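Beta-lactamase-like protein (PDB 6B9V) is a metal-binding diphosphatase of the PhnP family, with a metallo-beta-lactamase fold, that cleaves reactive FAD photoproducts. Local coordinates at residues 103-113 with 135-146. Residues are numbered along the deposited sequence; the frame is centred on the assembly and turned at random.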
loop_
_atom_site.group_PDB
_atom_site.type_symbol
_atom_site.label_atom_id
_atom_site.label_comp_id
_atom_site.label_asym_id
_atom_site.label_seq_id
_atom_site.Cartn_x
_atom_site.Cartn_y
_atom_site.Cartn_z
ATOM N N ARG A 103 12.262 10.008 -17.915
ATOM C CA ARG A 103 11.577 9.899 -16.637
ATOM C C ARG A 103 10.079 9.733 -16.870
ATOM O O ARG A 103 9.556 10.157 -17.904
ATOM C CB ARG A 103 11.836 11.130 -15.767
ATOM C CG ARG A 103 13.303 11.376 -15.422
ATOM C CD ARG A 103 13.448 12.677 -14.655
ATOM N NE ARG A 103 14.805 12.890 -14.163
ATOM C CZ ARG A 103 15.213 14.015 -13.582
ATOM N NH1 ARG A 103 14.371 15.029 -13.429
ATOM N NH2 ARG A 103 16.466 14.128 -13.161
ATOM N N VAL A 104 9.400 9.112 -15.908
ATOM C CA VAL A 104 7.935 9.064 -15.890
ATOM C C VAL A 104 7.388 10.446 -15.516
ATOM O O VAL A 104 7.713 10.982 -14.449
ATOM C CB VAL A 104 7.408 8.005 -14.883
ATOM C CG1 VAL A 104 5.871 8.032 -14.785
ATOM C CG2 VAL A 104 7.899 6.606 -15.246
ATOM N N PRO A 105 6.568 11.040 -16.395
ATOM C CA PRO A 105 6.018 12.354 -16.057
ATOM C C PRO A 105 4.796 12.267 -15.126
ATOM O O PRO A 105 3.890 11.469 -15.353
ATOM C CB PRO A 105 5.638 12.931 -17.422
ATOM C CG PRO A 105 5.298 11.728 -18.248
ATOM C CD PRO A 105 6.136 10.578 -17.727
ATOM N N LEU A 106 4.806 13.078 -14.072
ATOM C CA LEU A 106 3.680 13.217 -13.157
ATOM C C LEU A 106 3.016 14.563 -13.374
ATOM O O LEU A 106 3.690 15.569 -13.499
ATOM C CB LEU A 106 4.124 13.114 -11.701
ATOM C CG LEU A 106 5.127 12.055 -11.267
ATOM C CD1 LEU A 106 5.305 12.171 -9.762
ATOM C CD2 LEU A 106 4.678 10.659 -11.658
ATOM N N TYR A 107 1.697 14.593 -13.398
ATOM C CA TYR A 107 0.991 15.846 -13.619
ATOM C C TYR A 107 0.152 16.163 -12.394
ATOM O O TYR A 107 -0.653 15.340 -11.975
ATOM C CB TYR A 107 0.125 15.751 -14.880
ATOM C CG TYR A 107 0.953 15.678 -16.142
ATOM C CD1 TYR A 107 1.477 14.467 -16.588
ATOM C CD2 TYR A 107 1.230 16.824 -16.878
ATOM C CE1 TYR A 107 2.257 14.405 -17.747
ATOM C CE2 TYR A 107 2.004 16.771 -18.030
ATOM C CZ TYR A 107 2.513 15.556 -18.459
ATOM O OH TYR A 107 3.288 15.494 -19.602
ATOM N N ALA A 108 0.340 17.345 -11.820
ATOM C CA ALA A 108 -0.435 17.696 -10.630
ATOM C C ALA A 108 -0.592 19.194 -10.495
ATOM O O ALA A 108 0.238 19.959 -11.002
ATOM C CB ALA A 108 0.229 17.115 -9.367
ATOM N N ASN A 109 -1.655 19.632 -9.822
ATOM C CA ASN A 109 -1.773 21.054 -9.523
ATOM C C ASN A 109 -0.793 21.415 -8.411
ATOM O O ASN A 109 -0.141 20.531 -7.846
ATOM C CB ASN A 109 -3.222 21.449 -9.162
ATOM C CG ASN A 109 -3.749 20.762 -7.912
ATOM O OD1 ASN A 109 -2.997 20.228 -7.098
ATOM N ND2 ASN A 109 -5.069 20.789 -7.749
ATOM N N GLU A 110 -0.686 22.701 -8.097
ATOM C CA GLU A 110 0.335 23.156 -7.155
ATOM C C GLU A 110 0.175 22.550 -5.746
ATOM O O GLU A 110 1.172 22.192 -5.111
ATOM C CB GLU A 110 0.333 24.683 -7.077
ATOM C CG GLU A 110 1.496 25.284 -6.297
ATOM C CD GLU A 110 1.339 25.142 -4.786
ATOM O OE1 GLU A 110 0.191 25.248 -4.291
ATOM O OE2 GLU A 110 2.359 24.899 -4.102
ATOM N N LYS A 111 -1.049 22.453 -5.237
ATOM C CA LYS A 111 -1.206 21.928 -3.877
ATOM C C LYS A 111 -0.810 20.441 -3.813
ATOM O O LYS A 111 -0.165 19.968 -2.848
ATOM C CB LYS A 111 -2.639 22.123 -3.374
ATOM C CG LYS A 111 -2.744 22.055 -1.842
ATOM C CD LYS A 111 -4.190 22.023 -1.358
ATOM C CE LYS A 111 -4.274 22.022 0.166
ATOM N NZ LYS A 111 -3.582 20.855 0.780
ATOM N N THR A 112 -1.158 19.712 -4.869
ATOM C CA THR A 112 -0.845 18.289 -4.922
ATOM C C THR A 112 0.673 18.080 -5.090
ATOM O O THR A 112 1.272 17.213 -4.439
ATOM C CB THR A 112 -1.630 17.613 -6.046
ATOM O OG1 THR A 112 -3.040 17.798 -5.810
ATOM C CG2 THR A 112 -1.313 16.130 -6.114
ATOM N N GLU A 113 1.284 18.884 -5.957
ATOM C CA GLU A 113 2.729 18.883 -6.119
ATOM C C GLU A 113 3.420 19.127 -4.777
ATOM O O GLU A 113 4.356 18.416 -4.433
ATOM C CB GLU A 113 3.151 19.949 -7.134
ATOM C CG GLU A 113 4.651 20.125 -7.235
ATOM C CD GLU A 113 5.033 21.327 -8.075
ATOM O OE1 GLU A 113 4.253 21.692 -8.979
ATOM O OE2 GLU A 113 6.099 21.916 -7.816
ATOM N N GLN A 135 14.110 9.278 -12.577
ATOM C CA GLN A 135 13.023 8.314 -12.495
ATOM C C GLN A 135 11.702 8.990 -12.843
ATOM O O GLN A 135 11.016 8.582 -13.782
ATOM C CB GLN A 135 12.938 7.684 -11.101
ATOM C CG GLN A 135 14.261 7.563 -10.371
ATOM C CD GLN A 135 14.696 8.869 -9.732
ATOM O OE1 GLN A 135 13.871 9.735 -9.432
ATOM N NE2 GLN A 135 16.001 9.023 -9.534
ATOM N N VAL A 136 11.349 10.028 -12.085
ATOM C CA VAL A 136 10.086 10.733 -12.306
ATOM C C VAL A 136 10.297 12.245 -12.383
ATOM O O VAL A 136 11.238 12.778 -11.791
ATOM C CB VAL A 136 9.056 10.418 -11.194
ATOM C CG1 VAL A 136 8.868 8.918 -11.065
ATOM C CG2 VAL A 136 9.494 11.019 -9.867
ATOM N N GLU A 137 9.433 12.936 -13.124
ATOM C CA GLU A 137 9.539 14.389 -13.250
ATOM C C GLU A 137 8.178 15.048 -13.089
ATOM O O GLU A 137 7.193 14.561 -13.634
ATOM C CB GLU A 137 10.148 14.776 -14.602
ATOM C CG GLU A 137 9.376 14.236 -15.798
ATOM C CD GLU A 137 9.963 14.669 -17.124
ATOM O OE1 GLU A 137 11.094 15.200 -17.131
ATOM O OE2 GLU A 137 9.287 14.481 -18.159
ATOM N N MET A 138 8.128 16.158 -12.352
ATOM C CA MET A 138 6.872 16.869 -12.097
ATOM C C MET A 138 6.499 17.902 -13.165
ATOM O O MET A 138 7.324 18.704 -13.601
ATOM C CB MET A 138 6.930 17.582 -10.741
ATOM C CG MET A 138 6.727 16.700 -9.526
ATOM S SD MET A 138 5.002 16.234 -9.270
ATOM C CE MET A 138 4.138 17.666 -9.912
ATOM N N HIS A 139 5.225 17.900 -13.540
ATOM C CA HIS A 139 4.644 18.872 -14.452
ATOM C C HIS A 139 3.406 19.514 -13.805
ATOM O O HIS A 139 2.522 18.817 -13.263
ATOM C CB HIS A 139 4.260 18.216 -15.784
ATOM C CG HIS A 139 5.408 17.594 -16.520
ATOM N ND1 HIS A 139 6.036 18.215 -17.579
ATOM C CD2 HIS A 139 6.030 16.402 -16.362
ATOM C CE1 HIS A 139 7.001 17.434 -18.037
ATOM N NE2 HIS A 139 7.020 16.329 -17.314
ATOM N N ARG A 140 3.339 20.839 -13.873
ATOM C CA ARG A 140 2.260 21.585 -13.227
ATOM C C ARG A 140 0.971 21.619 -14.049
ATOM O O ARG A 140 0.976 21.959 -15.230
ATOM C CB ARG A 140 2.713 23.016 -12.933
ATOM C CG ARG A 140 1.622 23.924 -12.361
ATOM C CD ARG A 140 1.345 23.617 -10.895
ATOM N NE ARG A 140 2.565 23.652 -10.094
ATOM C CZ ARG A 140 3.039 24.741 -9.497
ATOM N NH1 ARG A 140 2.398 25.896 -9.607
ATOM N NH2 ARG A 140 4.157 24.676 -8.791
ATOM N N VAL A 141 -0.136 21.274 -13.403
ATOM C CA VAL A 141 -1.453 21.357 -14.015
ATOM C C VAL A 141 -2.196 22.603 -13.532
ATOM O O VAL A 141 -2.366 22.806 -12.330
ATOM C CB VAL A 141 -2.321 20.125 -13.684
ATOM C CG1 VAL A 141 -3.675 20.224 -14.377
ATOM C CG2 VAL A 141 -1.613 18.828 -14.075
ATOM N N HIS A 142 -2.636 23.439 -14.466
ATOM C CA HIS A 142 -3.620 24.452 -14.136
ATOM C C HIS A 142 -4.886 24.131 -14.911
ATOM O O HIS A 142 -5.184 22.963 -15.152
ATOM C CB HIS A 142 -3.117 25.861 -14.447
ATOM C CG HIS A 142 -3.710 26.913 -13.563
ATOM N ND1 HIS A 142 -4.576 27.884 -14.029
ATOM C CD2 HIS A 142 -3.580 27.141 -12.233
ATOM C CE1 HIS A 142 -4.940 28.664 -13.031
ATOM N NE2 HIS A 142 -4.349 28.235 -11.927
ATOM N N HIS A 143 -5.626 25.148 -15.319
ATOM C CA HIS A 143 -6.921 24.902 -15.937
ATOM C C HIS A 143 -6.814 24.542 -17.419
ATOM O O HIS A 143 -7.756 24.005 -18.002
ATOM C CB HIS A 143 -7.830 26.114 -15.736
ATOM C CG HIS A 143 -8.430 26.191 -14.364
ATOM N ND1 HIS A 143 -7.704 25.944 -13.219
ATOM C CD2 HIS A 143 -9.689 26.475 -13.954
ATOM C CE1 HIS A 143 -8.487 26.081 -12.163
ATOM N NE2 HIS A 143 -9.697 26.404 -12.582
ATOM N N GLU A 144 -5.666 24.813 -18.025
ATOM C CA GLU A 144 -5.454 24.454 -19.424
ATOM C C GLU A 144 -5.378 22.936 -19.598
ATOM O O GLU A 144 -5.016 22.218 -18.667
ATOM C CB GLU A 144 -4.179 25.113 -19.956
ATOM C CG GLU A 144 -4.101 26.613 -19.705
ATOM C CD GLU A 144 -4.533 27.416 -20.912
ATOM O OE1 GLU A 144 -5.068 26.804 -21.863
ATOM O OE2 GLU A 144 -4.343 28.651 -20.913
ATOM N N ALA A 145 -5.715 22.451 -20.790
ATOM C CA ALA A 145 -5.691 21.012 -21.072
ATOM C C ALA A 145 -4.279 20.418 -21.047
ATOM O O ALA A 145 -3.302 21.062 -21.426
ATOM C CB ALA A 145 -6.350 20.726 -22.421
ATOM N N ILE A 146 -4.198 19.178 -20.586
ATOM C CA ILE A 146 -2.970 18.407 -20.549
ATOM C C ILE A 146 -2.831 17.622 -21.838
ATOM O O ILE A 146 -3.633 16.730 -22.105
ATOM C CB ILE A 146 -2.951 17.415 -19.363
ATOM C CG1 ILE A 146 -3.343 18.108 -18.057
ATOM C CG2 ILE A 146 -1.593 16.743 -19.248
ATOM C CD1 ILE A 146 -2.504 19.332 -17.742
HETATM O O HOH W 1 9.521 12.084 -19.912
HETATM O O HOH W 2 -2.169 24.534 -10.106
#
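Tyr-107 lies between His-139 and Ile-146. The imidazole of His-139 forms an offset stack on one face of the phenol ring, centroids 4.8 Å apart and planes at 19°, while CG2 of Ile-146 makes a CH-pi contact with the opposite face, 4.0 Å from the ring centroid. The histidine's rotation is fixed from its edge: NE2 donates to OE2 of Glu-137 at 3.0 Å, the carboxylate oxygen lying in the imidazole plane, although the donor sits well above the carboxylate plane. CB of Pro-105 packs beside this imidazole. Beneath these side chains, strands 104-108 and 136-140 pair in parallel through a ladder of backbone hydrogen bonds whose end rungs are Val-104 N to Gln-135 O and Val-141 N to Ala-108 O. Within this chain, strand 136-140 is the outermost of one of the two mixed sheets of the metallo-beta-lactamase alpha-beta sandwich, and helix 110-119 lies in the connection between the two strands, a beta-alpha-beta crossover in which residues 125-134 are not modelled. On the other sheet face, Met-138 sets SD 4.1 Å from CB of Leu-106 and bends to bring CE against CB and CG of Glu-113. Arg-140 folds back at chi2 (76°) and chi3 (53°), laying its guanidinium face against CG of Glu-110 and giving NE (2.8 Å) and NH2 (3.0 Å) side-on to OE1 of Glu-113. The other oxygen of that carboxylate, OE2, pairs with Lys-117.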